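Nicotinate-nucleotide pyrophosphorylase (Francisella tularensis subsp. tularensis, PDB 3TQV) probably catalyses the decarboxylating transfer of phosphoribose from 5-phospho-alpha-D-ribose 1-diphosphate to quinolinate, giving nicotinate mononucleotide for NAD(+) biosynthesis. Local coordinates at residues N125-L130 and N254-I259; L111-M116 and P146-A151; E25-D30 and I68-K73. One frame throughout, in Å; residues are numbered along the deposited sequence.

Contact 1. Residues N125-L130 and N254-I259; sequences NKLVKL and NSIVAI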
ATOM      1  N   ASN B 125       7.533 -13.090   6.234  1.00 15.31           N
ATOM      2  CA  ASN B 125       7.653 -14.433   6.735  1.00 13.76           C
ATOM      3  C   ASN B 125       7.773 -15.515   5.649  1.00 15.35           C
ATOM      4  O   ASN B 125       8.611 -16.416   5.767  1.00 18.50           O
ATOM      5  CB  ASN B 125       6.555 -14.780   7.732  1.00 15.39           C
ATOM      6  CG  ASN B 125       6.906 -16.009   8.534  1.00 24.11           C
ATOM      7  OD1 ASN B 125       7.935 -16.026   9.213  1.00 21.96           O
ATOM      8  ND2 ASN B 125       6.087 -17.056   8.437  1.00 30.75           N
ATOM      9  N   LYS B 126       6.951 -15.456   4.606  1.00 15.99           N
ATOM     10  CA  LYS B 126       7.137 -16.424   3.530  1.00 20.81           C
ATOM     11  C   LYS B 126       8.607 -16.497   3.105  1.00 18.22           C
ATOM     12  O   LYS B 126       9.249 -17.531   3.252  1.00 16.40           O
ATOM     13  CB  LYS B 126       6.221 -16.143   2.331  1.00 15.31           C
ATOM     14  CG  LYS B 126       4.909 -16.920   2.379  1.00 27.99           C
ATOM     15  CD  LYS B 126       3.723 -16.054   1.942  1.00 32.96           C
ATOM     16  CE  LYS B 126       2.377 -16.668   2.331  1.00 46.75           C
ATOM     17  NZ  LYS B 126       1.262 -15.677   2.151  1.00 38.47           N
ATOM     18  N   LEU B 127       9.139 -15.393   2.597  1.00 15.04           N
ATOM     19  CA  LEU B 127      10.530 -15.349   2.154  1.00 14.89           C
ATOM     20  C   LEU B 127      11.454 -15.908   3.211  1.00 15.45           C
ATOM     21  O   LEU B 127      12.353 -16.667   2.896  1.00 15.64           O
ATOM     22  CB  LEU B 127      10.946 -13.920   1.808  1.00 13.79           C
ATOM     23  CG  LEU B 127      10.113 -13.321   0.675  1.00 12.04           C
ATOM     24  CD1 LEU B 127      10.878 -12.238  -0.038  1.00 12.41           C
ATOM     25  CD2 LEU B 127       9.737 -14.414  -0.303  1.00 14.44           C
ATOM     26  N   VAL B 128      11.221 -15.545   4.468  1.00 17.56           N
ATOM     27  CA  VAL B 128      12.069 -16.014   5.553  1.00 18.41           C
ATOM     28  C   VAL B 128      12.030 -17.534   5.692  1.00 20.98           C
ATOM     29  O   VAL B 128      13.077 -18.186   5.749  1.00 19.63           O
ATOM     30  CB  VAL B 128      11.740 -15.333   6.906  1.00 17.79           C
ATOM     31  CG1 VAL B 128      12.814 -15.671   7.936  1.00 21.84           C
ATOM     32  CG2 VAL B 128      11.664 -13.831   6.738  1.00 20.41           C
ATOM     33  N   LYS B 129      10.838 -18.112   5.739  1.00 23.86           N
ATOM     34  CA  LYS B 129      10.771 -19.564   5.795  1.00 23.23           C
ATOM     35  C   LYS B 129      11.471 -20.182   4.579  1.00 25.67           C
ATOM     36  O   LYS B 129      12.084 -21.254   4.677  1.00 29.36           O
ATOM     37  CB  LYS B 129       9.332 -20.067   5.953  1.00 22.44           C
ATOM     38  CG  LYS B 129       8.674 -19.677   7.298  1.00 29.75           C
ATOM     39  CD  LYS B 129       9.274 -20.431   8.520  1.00 33.75           C
ATOM     40  CE  LYS B 129       9.960 -19.493   9.571  1.00 31.58           C
ATOM     41  NZ  LYS B 129      11.418 -19.138   9.313  1.00 23.60           N
ATOM     42  N   LEU B 130      11.420 -19.497   3.439  1.00 26.55           N
ATOM     43  CA  LEU B 130      12.064 -20.030   2.235  1.00 27.35           C
ATOM     44  C   LEU B 130      13.571 -20.186   2.406  1.00 32.83           C
ATOM     45  O   LEU B 130      14.186 -21.027   1.750  1.00 36.01           O
ATOM     46  CB  LEU B 130      11.751 -19.184   0.994  1.00 25.67           C
ATOM     47  CG  LEU B 130      10.364 -19.425   0.383  1.00 27.23           C
ATOM     48  CD1 LEU B 130      10.145 -18.584  -0.878  1.00 27.40           C
ATOM     49  CD2 LEU B 130      10.154 -20.910   0.086  1.00 19.51           C
ATOM     50  N   ASN B 254      10.690 -16.461  -6.000  1.00 44.46           N
ATOM     51  CA  ASN B 254      11.155 -17.406  -7.007  1.00 48.51           C
ATOM     52  C   ASN B 254      12.656 -17.362  -7.289  1.00 47.91           C
ATOM     53  O   ASN B 254      13.187 -18.252  -7.950  1.00 57.31           O
ATOM     54  CB  ASN B 254      10.349 -17.260  -8.300  1.00 48.01           C
ATOM     55  CG  ASN B 254       8.914 -17.734  -8.142  1.00 53.43           C
ATOM     56  OD1 ASN B 254       8.658 -18.929  -8.004  1.00 55.44           O
ATOM     57  ND2 ASN B 254       7.974 -16.797  -8.157  1.00 49.91           N
ATOM     58  N   SER B 255      13.340 -16.344  -6.773  1.00 46.49           N
ATOM     59  CA  SER B 255      14.769 -16.196  -7.032  1.00 49.02           C
ATOM     60  C   SER B 255      15.618 -16.232  -5.757  1.00 44.34           C
ATOM     61  O   SER B 255      16.829 -16.465  -5.810  1.00 41.17           O
ATOM     62  CB  SER B 255      15.034 -14.905  -7.806  1.00 40.51           C
ATOM     63  OG  SER B 255      14.686 -13.774  -7.038  1.00 41.19           O
ATOM     64  N   ILE B 256      14.966 -16.025  -4.615  1.00 38.33           N
ATOM     65  CA  ILE B 256      15.659 -15.870  -3.337  1.00 34.30           C
ATOM     66  C   ILE B 256      16.472 -17.103  -2.898  1.00 32.93           C
ATOM     67  O   ILE B 256      17.587 -16.963  -2.396  1.00 27.58           O
ATOM     68  CB  ILE B 256      14.678 -15.442  -2.233  1.00 26.93           C
ATOM     69  CG1 ILE B 256      15.435 -15.074  -0.946  1.00 26.05           C
ATOM     70  CG2 ILE B 256      13.646 -16.529  -2.017  1.00 29.61           C
ATOM     71  CD1 ILE B 256      14.582 -14.442   0.173  1.00 18.88           C
ATOM     72  N   VAL B 257      15.928 -18.297  -3.117  1.00 30.16           N
ATOM     73  CA  VAL B 257      16.579 -19.544  -2.709  1.00 27.96           C
ATOM     74  C   VAL B 257      17.903 -19.821  -3.424  1.00 29.25           C
ATOM     75  O   VAL B 257      18.889 -20.240  -2.801  1.00 22.65           O
ATOM     76  CB  VAL B 257      15.655 -20.755  -2.934  1.00 35.74           C
ATOM     77  CG1 VAL B 257      16.416 -22.069  -2.709  1.00 29.98           C
ATOM     78  CG2 VAL B 257      14.428 -20.658  -2.043  1.00 33.58           C
ATOM     79  N   ALA B 258      17.909 -19.608  -4.737  1.00 45.83           N
ATOM     80  CA  ALA B 258      19.124 -19.745  -5.527  1.00 49.42           C
ATOM     81  C   ALA B 258      20.224 -18.826  -4.995  1.00 44.86           C
ATOM     82  O   ALA B 258      21.383 -19.235  -4.855  1.00 41.75           O
ATOM     83  CB  ALA B 258      18.839 -19.433  -6.976  1.00 46.96           C
ATOM     84  N   ILE B 259      19.855 -17.582  -4.709  1.00 29.64           N
ATOM     85  CA  ILE B 259      20.788 -16.606  -4.167  1.00 22.91           C
ATOM     86  C   ILE B 259      21.217 -16.957  -2.753  1.00 24.73           C
ATOM     87  O   ILE B 259      22.386 -16.811  -2.386  1.00 21.69           O
ATOM     88  CB  ILE B 259      20.173 -15.209  -4.164  1.00 30.92           C
ATOM     89  CG1 ILE B 259      20.002 -14.729  -5.611  1.00 35.53           C
ATOM     90  CG2 ILE B 259      21.036 -14.246  -3.363  1.00 20.87           C
ATOM     91  CD1 ILE B 259      18.775 -13.880  -5.841  1.00 35.38           C
TER

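Contact 2. Residues L111-M116 and P146-A151; sequences LNFIQM and PGFRLA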
ATOM      1  N   LEU B 111      -9.751  -2.930  10.357  1.00 39.06           N
ATOM      2  CA  LEU B 111      -9.254  -4.035   9.572  1.00 37.93           C
ATOM      3  C   LEU B 111      -8.478  -3.610   8.323  1.00 39.60           C
ATOM      4  O   LEU B 111      -7.703  -4.392   7.776  1.00 41.89           O
ATOM      5  CB  LEU B 111     -10.306  -5.133   9.354  1.00 34.78           C
ATOM      6  CG  LEU B 111     -11.587  -5.075   8.550  1.00 37.53           C
ATOM      7  CD1 LEU B 111     -11.422  -5.927   7.310  1.00 37.76           C
ATOM      8  CD2 LEU B 111     -12.695  -5.637   9.411  1.00 41.06           C
ATOM      9  N   ASN B 112      -8.624  -2.354   7.916  1.00 28.62           N
ATOM     10  CA  ASN B 112      -7.743  -1.814   6.880  1.00 21.20           C
ATOM     11  C   ASN B 112      -6.291  -1.692   7.332  1.00 26.97           C
ATOM     12  O   ASN B 112      -5.370  -1.758   6.520  1.00 30.82           O
ATOM     13  CB  ASN B 112      -8.238  -0.467   6.364  1.00 21.71           C
ATOM     14  CG  ASN B 112      -9.301  -0.614   5.305  1.00 22.77           C
ATOM     15  OD1 ASN B 112      -9.965   0.352   4.938  1.00 22.71           O
ATOM     16  ND2 ASN B 112      -9.482  -1.833   4.819  1.00 23.21           N
ATOM     17  N   PHE B 113      -6.077  -1.503   8.627  1.00 23.29           N
ATOM     18  CA  PHE B 113      -4.712  -1.496   9.139  1.00 24.33           C
ATOM     19  C   PHE B 113      -4.144  -2.903   9.334  1.00 25.14           C
ATOM     20  O   PHE B 113      -2.981  -3.166   9.007  1.00 25.27           O
ATOM     21  CB  PHE B 113      -4.602  -0.696  10.432  1.00 20.90           C
ATOM     22  CG  PHE B 113      -4.440   0.780  10.222  1.00 20.88           C
ATOM     23  CD1 PHE B 113      -5.512   1.634  10.379  1.00 17.00           C
ATOM     24  CD2 PHE B 113      -3.210   1.312   9.887  1.00 21.33           C
ATOM     25  CE1 PHE B 113      -5.363   2.979  10.217  1.00 20.42           C
ATOM     26  CE2 PHE B 113      -3.055   2.671   9.724  1.00 15.16           C
ATOM     27  CZ  PHE B 113      -4.129   3.506   9.885  1.00 19.65           C
ATOM     28  N   ILE B 114      -4.957  -3.810   9.859  1.00 16.53           N
ATOM     29  CA  ILE B 114      -4.484  -5.172  10.053  1.00 16.79           C
ATOM     30  C   ILE B 114      -4.245  -5.824   8.694  1.00 12.78           C
ATOM     31  O   ILE B 114      -3.201  -6.425   8.478  1.00 11.58           O
ATOM     32  CB  ILE B 114      -5.462  -6.022  10.903  1.00 11.68           C
ATOM     33  CG1 ILE B 114      -6.028  -5.200  12.052  1.00 12.84           C
ATOM     34  CG2 ILE B 114      -4.764  -7.231  11.465  1.00 10.12           C
ATOM     35  CD1 ILE B 114      -4.989  -4.457  12.821  1.00 21.12           C
ATOM     36  N   GLN B 115      -5.207  -5.693   7.782  1.00 26.11           N
ATOM     37  CA  GLN B 115      -5.087  -6.254   6.430  1.00 24.06           C
ATOM     38  C   GLN B 115      -3.734  -5.971   5.846  1.00 24.37           C
ATOM     39  O   GLN B 115      -3.074  -6.838   5.277  1.00 24.84           O
ATOM     40  CB  GLN B 115      -6.044  -5.549   5.488  1.00 26.28           C
ATOM     41  CG  GLN B 115      -7.426  -6.061   5.458  1.00 29.14           C
ATOM     42  CD  GLN B 115      -8.288  -5.170   4.618  1.00 29.54           C
ATOM     43  OE1 GLN B 115      -7.810  -4.193   4.025  1.00 25.54           O
ATOM     44  NE2 GLN B 115      -9.568  -5.488   4.560  1.00 31.53           N
HETATM   45  N   MSE B 116      -3.367  -4.706   5.956  1.00 24.81           N
HETATM   46  CA  MSE B 116      -2.226  -4.173   5.270  1.00 23.89           C
HETATM   47  C   MSE B 116      -0.944  -4.642   5.931  1.00 26.94           C
HETATM   48  O   MSE B 116      -0.117  -5.313   5.306  1.00 26.74           O
HETATM   49  CB  MSE B 116      -2.303  -2.657   5.291  1.00 24.80           C
HETATM   50  CG  MSE B 116      -1.264  -1.999   4.433  1.00 23.39           C
HETATM   51 SE   MSE B 116      -0.982  -0.187   5.016  1.00 23.00          SE
HETATM   52  CE  MSE B 116       0.699   0.137   4.086  1.00 22.07           C
ATOM     53  N   PRO B 146       4.095   5.585   0.999  1.00  8.15           N
ATOM     54  CA  PRO B 146       4.356   6.860   1.653  1.00 14.61           C
ATOM     55  C   PRO B 146       3.589   7.004   2.969  1.00 15.83           C
ATOM     56  O   PRO B 146       2.403   6.673   3.032  1.00 12.57           O
ATOM     57  CB  PRO B 146       3.882   7.866   0.607  1.00 10.16           C
ATOM     58  CG  PRO B 146       4.259   7.204  -0.691  1.00 11.67           C
ATOM     59  CD  PRO B 146       3.914   5.746  -0.453  1.00  8.94           C
ATOM     60  N   GLY B 147       4.283   7.479   4.004  1.00  4.38           N
ATOM     61  CA  GLY B 147       3.687   7.724   5.302  1.00  5.65           C
ATOM     62  C   GLY B 147       3.725   6.500   6.189  1.00  4.38           C
ATOM     63  O   GLY B 147       3.354   6.555   7.356  1.00  9.01           O
ATOM     64  N   PHE B 148       4.157   5.386   5.615  1.00 10.69           N
ATOM     65  CA  PHE B 148       4.147   4.093   6.283  1.00 13.22           C
ATOM     66  C   PHE B 148       5.547   3.530   6.318  1.00 12.70           C
ATOM     67  O   PHE B 148       5.719   2.312   6.272  1.00 13.45           O
ATOM     68  CB  PHE B 148       3.246   3.104   5.539  1.00 10.09           C
ATOM     69  CG  PHE B 148       1.787   3.326   5.769  1.00 10.47           C
ATOM     70  CD1 PHE B 148       1.099   2.554   6.696  1.00 13.17           C
ATOM     71  CD2 PHE B 148       1.104   4.306   5.056  1.00  7.12           C
ATOM     72  CE1 PHE B 148      -0.251   2.757   6.944  1.00 10.06           C
ATOM     73  CE2 PHE B 148      -0.256   4.522   5.267  1.00  8.60           C
ATOM     74  CZ  PHE B 148      -0.949   3.735   6.223  1.00 10.07           C
ATOM     75  N   ARG B 149       6.539   4.414   6.381  1.00 11.62           N
ATOM     76  CA  ARG B 149       7.929   3.983   6.444  1.00 13.30           C
ATOM     77  C   ARG B 149       8.172   3.128   7.680  1.00 16.52           C
ATOM     78  O   ARG B 149       8.567   1.968   7.577  1.00 18.57           O
ATOM     79  CB  ARG B 149       8.865   5.191   6.454  1.00 14.44           C
ATOM     80  CG  ARG B 149      10.253   4.888   6.973  1.00 23.30           C
ATOM     81  CD  ARG B 149      11.143   4.180   5.968  1.00 20.67           C
ATOM     82  NE  ARG B 149      11.482   5.076   4.868  1.00 20.28           N
ATOM     83  CZ  ARG B 149      11.172   4.814   3.610  1.00 15.26           C
ATOM     84  NH1 ARG B 149      10.542   3.683   3.325  1.00 20.70           N
ATOM     85  NH2 ARG B 149      11.486   5.661   2.649  1.00 10.74           N
ATOM     86  N   LEU B 150       7.916   3.706   8.849  1.00 14.76           N
ATOM     87  CA  LEU B 150       8.142   3.002  10.099  1.00 20.40           C
ATOM     88  C   LEU B 150       7.156   1.840  10.291  1.00 19.80           C
ATOM     89  O   LEU B 150       7.532   0.747  10.725  1.00 18.27           O
ATOM     90  CB  LEU B 150       8.099   3.988  11.274  1.00 18.39           C
ATOM     91  CG  LEU B 150       9.321   4.913  11.360  1.00 21.78           C
ATOM     92  CD1 LEU B 150       9.142   5.936  12.472  1.00 20.12           C
ATOM     93  CD2 LEU B 150      10.626   4.129  11.558  1.00 20.72           C
ATOM     94  N   ALA B 151       5.898   2.087   9.942  1.00 18.04           N
ATOM     95  CA  ALA B 151       4.859   1.066  10.028  1.00 17.38           C
ATOM     96  C   ALA B 151       5.261  -0.197   9.277  1.00 18.55           C
ATOM     97  O   ALA B 151       5.079  -1.304   9.789  1.00 23.91           O
ATOM     98  CB  ALA B 151       3.519   1.613   9.499  1.00 12.52           C
TER

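Contact 3. Residues E25-D30 and I68-K73; sequences ESLAED and INQLDK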
ATOM      1  N   GLU B  25      -6.031  10.754  10.704  1.00 24.60           N
ATOM      2  CA  GLU B  25      -6.244  11.028   9.285  1.00 21.74           C
ATOM      3  C   GLU B  25      -7.082   9.944   8.558  1.00 18.27           C
ATOM      4  O   GLU B  25      -7.853  10.250   7.650  1.00 16.48           O
ATOM      5  CB  GLU B  25      -4.895  11.233   8.587  1.00 12.51           C
ATOM      6  CG  GLU B  25      -4.222  12.555   8.909  1.00 15.63           C
ATOM      7  CD  GLU B  25      -2.728  12.550   8.585  1.00 24.73           C
ATOM      8  OE1 GLU B  25      -2.269  11.607   7.898  1.00 24.54           O
ATOM      9  OE2 GLU B  25      -2.005  13.478   9.030  1.00 21.81           O
ATOM     10  N   SER B  26      -6.919   8.687   8.966  1.00 18.12           N
ATOM     11  CA  SER B  26      -7.704   7.559   8.441  1.00 18.42           C
ATOM     12  C   SER B  26      -9.173   7.638   8.798  1.00 21.87           C
ATOM     13  O   SER B  26     -10.027   7.238   8.027  1.00 16.64           O
ATOM     14  CB  SER B  26      -7.180   6.249   9.014  1.00 22.79           C
ATOM     15  OG  SER B  26      -6.405   5.563   8.059  1.00 32.92           O
ATOM     16  N   LEU B  27      -9.456   8.102  10.004  1.00 16.01           N
ATOM     17  CA  LEU B  27     -10.814   8.147  10.507  1.00 18.22           C
ATOM     18  C   LEU B  27     -11.543   9.276   9.818  1.00 17.08           C
ATOM     19  O   LEU B  27     -12.697   9.141   9.413  1.00 18.58           O
ATOM     20  CB  LEU B  27     -10.809   8.374  12.026  1.00 21.56           C
ATOM     21  CG  LEU B  27     -10.309   7.241  12.920  1.00 23.90           C
ATOM     22  CD1 LEU B  27     -10.356   7.660  14.372  1.00 25.39           C
ATOM     23  CD2 LEU B  27     -11.146   5.989  12.705  1.00 19.43           C
ATOM     24  N   ALA B  28     -10.847  10.399   9.700  1.00 15.98           N
ATOM     25  CA  ALA B  28     -11.371  11.588   9.064  1.00 13.48           C
ATOM     26  C   ALA B  28     -11.794  11.309   7.614  1.00 13.31           C
ATOM     27  O   ALA B  28     -12.961  11.471   7.252  1.00 14.00           O
ATOM     28  CB  ALA B  28     -10.319  12.699   9.115  1.00 15.93           C
ATOM     29  N   GLU B  29     -10.840  10.889   6.789  1.00 24.69           N
ATOM     30  CA  GLU B  29     -11.097  10.670   5.378  1.00 21.61           C
ATOM     31  C   GLU B  29     -12.311   9.772   5.192  1.00 25.64           C
ATOM     32  O   GLU B  29     -12.970   9.810   4.146  1.00 24.16           O
ATOM     33  CB  GLU B  29      -9.878  10.029   4.715  1.00 24.18           C
ATOM     34  CG  GLU B  29      -9.706   8.533   4.998  1.00 23.55           C
ATOM     35  CD  GLU B  29      -8.429   7.938   4.398  1.00 22.52           C
ATOM     36  OE1 GLU B  29      -8.040   6.843   4.834  1.00 16.20           O
ATOM     37  OE2 GLU B  29      -7.815   8.552   3.495  1.00 25.52           O
ATOM     38  N   ASP B  30     -12.612   8.953   6.196  1.00 13.64           N
ATOM     39  CA  ASP B  30     -13.685   7.984   6.038  1.00 17.17           C
ATOM     40  C   ASP B  30     -14.995   8.479   6.665  1.00 16.27           C
ATOM     41  O   ASP B  30     -16.085   8.225   6.132  1.00 13.37           O
ATOM     42  CB  ASP B  30     -13.255   6.626   6.614  1.00 14.82           C
ATOM     43  CG  ASP B  30     -14.272   5.511   6.347  1.00 16.05           C
ATOM     44  OD1 ASP B  30     -14.880   5.473   5.260  1.00 10.84           O
ATOM     45  OD2 ASP B  30     -14.462   4.662   7.240  1.00 18.99           O
ATOM     46  N   ILE B  68      -9.859   2.335  18.241  1.00 20.94           N
ATOM     47  CA  ILE B  68     -10.789   2.234  19.373  1.00 20.09           C
ATOM     48  C   ILE B  68     -10.695   3.469  20.267  1.00 22.37           C
ATOM     49  O   ILE B  68     -11.683   4.173  20.503  1.00 23.77           O
ATOM     50  CB  ILE B  68     -10.505   0.991  20.251  1.00 24.32           C
ATOM     51  CG1 ILE B  68     -10.924  -0.273  19.524  1.00 25.56           C
ATOM     52  CG2 ILE B  68     -11.248   1.072  21.576  1.00 26.59           C
ATOM     53  CD1 ILE B  68     -11.952  -0.013  18.450  1.00 21.27           C
ATOM     54  N   ASN B  69      -9.481   3.713  20.750  1.00 30.72           N
ATOM     55  CA  ASN B  69      -9.172   4.806  21.657  1.00 29.56           C
ATOM     56  C   ASN B  69      -9.689   6.157  21.186  1.00 31.00           C
ATOM     57  O   ASN B  69     -10.213   6.947  21.986  1.00 32.53           O
ATOM     58  CB  ASN B  69      -7.659   4.888  21.840  1.00 28.25           C
ATOM     59  CG  ASN B  69      -7.263   5.862  22.919  1.00 32.43           C
ATOM     60  OD1 ASN B  69      -6.447   6.763  22.701  1.00 32.33           O
ATOM     61  ND2 ASN B  69      -7.853   5.694  24.096  1.00 32.63           N
ATOM     62  N   GLN B  70      -9.525   6.422  19.892  1.00 28.51           N
ATOM     63  CA  GLN B  70      -9.943   7.695  19.314  1.00 23.96           C
ATOM     64  C   GLN B  70     -11.453   7.798  19.082  1.00 23.72           C
ATOM     65  O   GLN B  70     -12.019   8.885  19.150  1.00 20.54           O
ATOM     66  CB  GLN B  70      -9.169   7.991  18.032  1.00 19.83           C
ATOM     67  CG  GLN B  70      -7.756   8.510  18.266  1.00 26.04           C
ATOM     68  CD  GLN B  70      -6.992   8.776  16.963  1.00 26.89           C
ATOM     69  OE1 GLN B  70      -5.775   8.550  16.873  1.00 27.59           O
ATOM     70  NE2 GLN B  70      -7.706   9.263  15.953  1.00 19.23           N
ATOM     71  N   LEU B  71     -12.109   6.676  18.821  1.00 27.35           N
ATOM     72  CA  LEU B  71     -13.549   6.703  18.570  1.00 31.81           C
ATOM     73  C   LEU B  71     -14.422   6.631  19.826  1.00 32.06           C
ATOM     74  O   LEU B  71     -15.391   7.370  19.963  1.00 32.83           O
ATOM     75  CB  LEU B  71     -13.950   5.577  17.625  1.00 31.98           C
ATOM     76  CG  LEU B  71     -13.722   5.825  16.143  1.00 29.43           C
ATOM     77  CD1 LEU B  71     -14.382   4.724  15.324  1.00 34.00           C
ATOM     78  CD2 LEU B  71     -14.277   7.177  15.767  1.00 29.65           C
ATOM     79  N   ASP B  72     -14.079   5.724  20.727  1.00 21.66           N
ATOM     80  CA  ASP B  72     -14.926   5.416  21.855  1.00 22.68           C
ATOM     81  C   ASP B  72     -14.103   4.584  22.844  1.00 27.57           C
ATOM     82  O   ASP B  72     -14.012   3.366  22.715  1.00 27.20           O
ATOM     83  CB  ASP B  72     -16.154   4.627  21.375  1.00 20.52           C
ATOM     84  CG  ASP B  72     -17.167   4.376  22.487  1.00 31.27           C
ATOM     85  OD1 ASP B  72     -16.801   4.526  23.676  1.00 29.09           O
ATOM     86  OD2 ASP B  72     -18.329   4.034  22.181  1.00 30.51           O
ATOM     87  N   LYS B  73     -13.497   5.241  23.827  1.00 36.32           N
ATOM     88  CA  LYS B  73     -12.687   4.535  24.816  1.00 39.51           C
ATOM     89  C   LYS B  73     -13.491   3.453  25.553  1.00 37.61           C
ATOM     90  O   LYS B  73     -12.919   2.587  26.211  1.00 44.02           O
ATOM     91  CB  LYS B  73     -12.072   5.521  25.818  1.00 36.69           C
ATOM     92  CG  LYS B  73     -11.305   6.668  25.190  1.00 38.70           C
ATOM     93  CD  LYS B  73     -10.333   7.288  26.182  1.00 40.76           C
ATOM     94  CE  LYS B  73      -9.711   8.575  25.643  1.00 39.06           C
ATOM     95  NZ  LYS B  73      -9.027   8.397  24.312  1.00 48.00           N
TER

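Contact 1. Residues N125-L130 and N254-I259
Leu127 and Leu130 meet Ile256 and Val257 in a helix-to-helix contact of apolar side chains, which joins the far end of the long helix 100-130 to the short helix 256-260 on the outside of the alpha/beta barrel domain. The two leucines are one helical turn apart and therefore lie along the same flank of their helix, while Ile256 and Val257 start the helix that faces them.

Ile256 does most of the joining, because its two branches go to different leucines. CG1 stands anti to the backbone N (chi1 -171°) and the arm stays extended, which carries CD1 to within 4.0 Å of Leu127 CB. That CB makes the nearest approach, with the methyl CD1 of Leu127 only slightly farther off. The shorter branch turns toward the other leucine, leaving Ile256 CG2 4.2 Å from Leu130 CD1. Val257 finishes the row: its CG2 lies 4.3 Å from Leu130 CB and also comes near the backbone of that residue, 3.8 Å from Leu130 O.

Helix 256-260 belongs to the beta-alpha-beta crossover between the neighbouring parallel strands 244-248 and 266-268. Beneath the contact, Ile256 rests on Leu138 of strand 137-139 and on Ile267 of strand 266-268, and Leu127 touches Leu138 as well. The side chain of Leu127 also lies about 4 Å from that of Val269, so this end of the packing lies next to a probable substrate-binding residue.

Burial falls off across the patch: Leu127 and Ile256 are enclosed, whereas Leu130 is exposed. With hydrocarbon side chains making nearly all of the contact, the helices are held by shape and by the exclusion of water, a chemistry that fixes proximity without the directional demands of polar bonds.

Contact 2. Residues L111-M116 and P146-A151
The selenium and terminal methyl of Met116, modelled as selenomethionine, both lie against the ring of Phe148, a Met-aromatic contact reinforced by a CH-pi interaction. The methyl takes the face: Met116 CE is 3.9 Å from the ring centroid and 24° off the normal, displaced toward the rim on the CD1 side. Met116 SE stands more obliquely, 4.1 Å from that centroid. An extended chain, with CG anti to the backbone N (chi1 -172°), carries this end outward from helix 100-130.

Phe113, one turn earlier on the same helix, approaches a different part of the ring. Its CE2 comes to the edge of Phe148, near the ring plane and 3.9 Å from Phe148 CE1, and the two side chains cross at about a right angle.

Phe148 occupies the N-cap position of helix 149-159, so the buried cluster ties the start of a barrel-domain helix to the long helix 100-130. The second subunit grips the same turn, where Glu29 of that subunit accepts hydrogen bonds from Gly147 N and Arg149 N. Locally, the edge of the Phe148 ring also meets, in its plane, the backbone carbonyl oxygen Pro146 O.

Contact 3. Residues E25-D30 and I68-K73
The terminal amide of Gln70 is the flat group that Leu27 touches, and the leucine methyl CD1 reaches its rim from one side of the amide plane, neither squarely over the face nor in the plane. Which end of the amide carries the nitrogen is uncertain, so the contact is one of packing and says nothing about polarity. The nearby carboxylate of Asp30 faces elsewhere, its OD2 making a salt bridge with Arg142 of the second subunit.

Leu27 is the residue of helix 16-31 that makes the contact. Its CG lies anti to the carbonyl carbon (chi1 -70°), and the branch ending in CD1 points between two consecutive residues of the facing helix. There it lies 3.9 Å from Gln70 CB and 4.2 Å from Leu71 CD2. Gln70 is extended beyond CG and passes obliquely across the leucine; Leu71 reaches in with its end.

These residues join helices 16-31 and 61-71, and helix 100-130 closes the group as a third member: Leu27 also rests on Thr109, and Leu71 on Ala106. This is the helical part of the N-terminal domain. In this family that domain of one subunit faces the barrel of its partner, consistent with the bond from Asp30 to Arg142 of the second subunit, a residue predicted to bind substrate.

At the end of helix 61-71 the chain turns away. Asp72 N still bonds to Ile68 O, at 2.9 Å, and the Asp72 carboxylate is divided between Ser102 OG and Asn74 N. Lys73 folds back over the same turn, its NZ donating to Asn69 O at 3.0 Å, from 44° above the carbonyl plane.

The contacts differ first in burial. Contact 2 is wholly enclosed, with its centre about 9 Å from that of the chain, whereas contacts 1 and 3 are partly buried and lie on opposite sides of that centre, their own centres about 38 Å apart. Contacts 1 and 2 both use helix 100-130, at different points along its length; contact 3 packs against it from outside. Aliphatic branches meet at the barrel periphery, two aromatic rings and a methionine (selenomethionine in the model) in the interior, and an amide joins the leucines at the outer helices. Contacts 2 and 3 touch through Phe113 and Ser26, and both meet the second subunit, which does not touch contact 1.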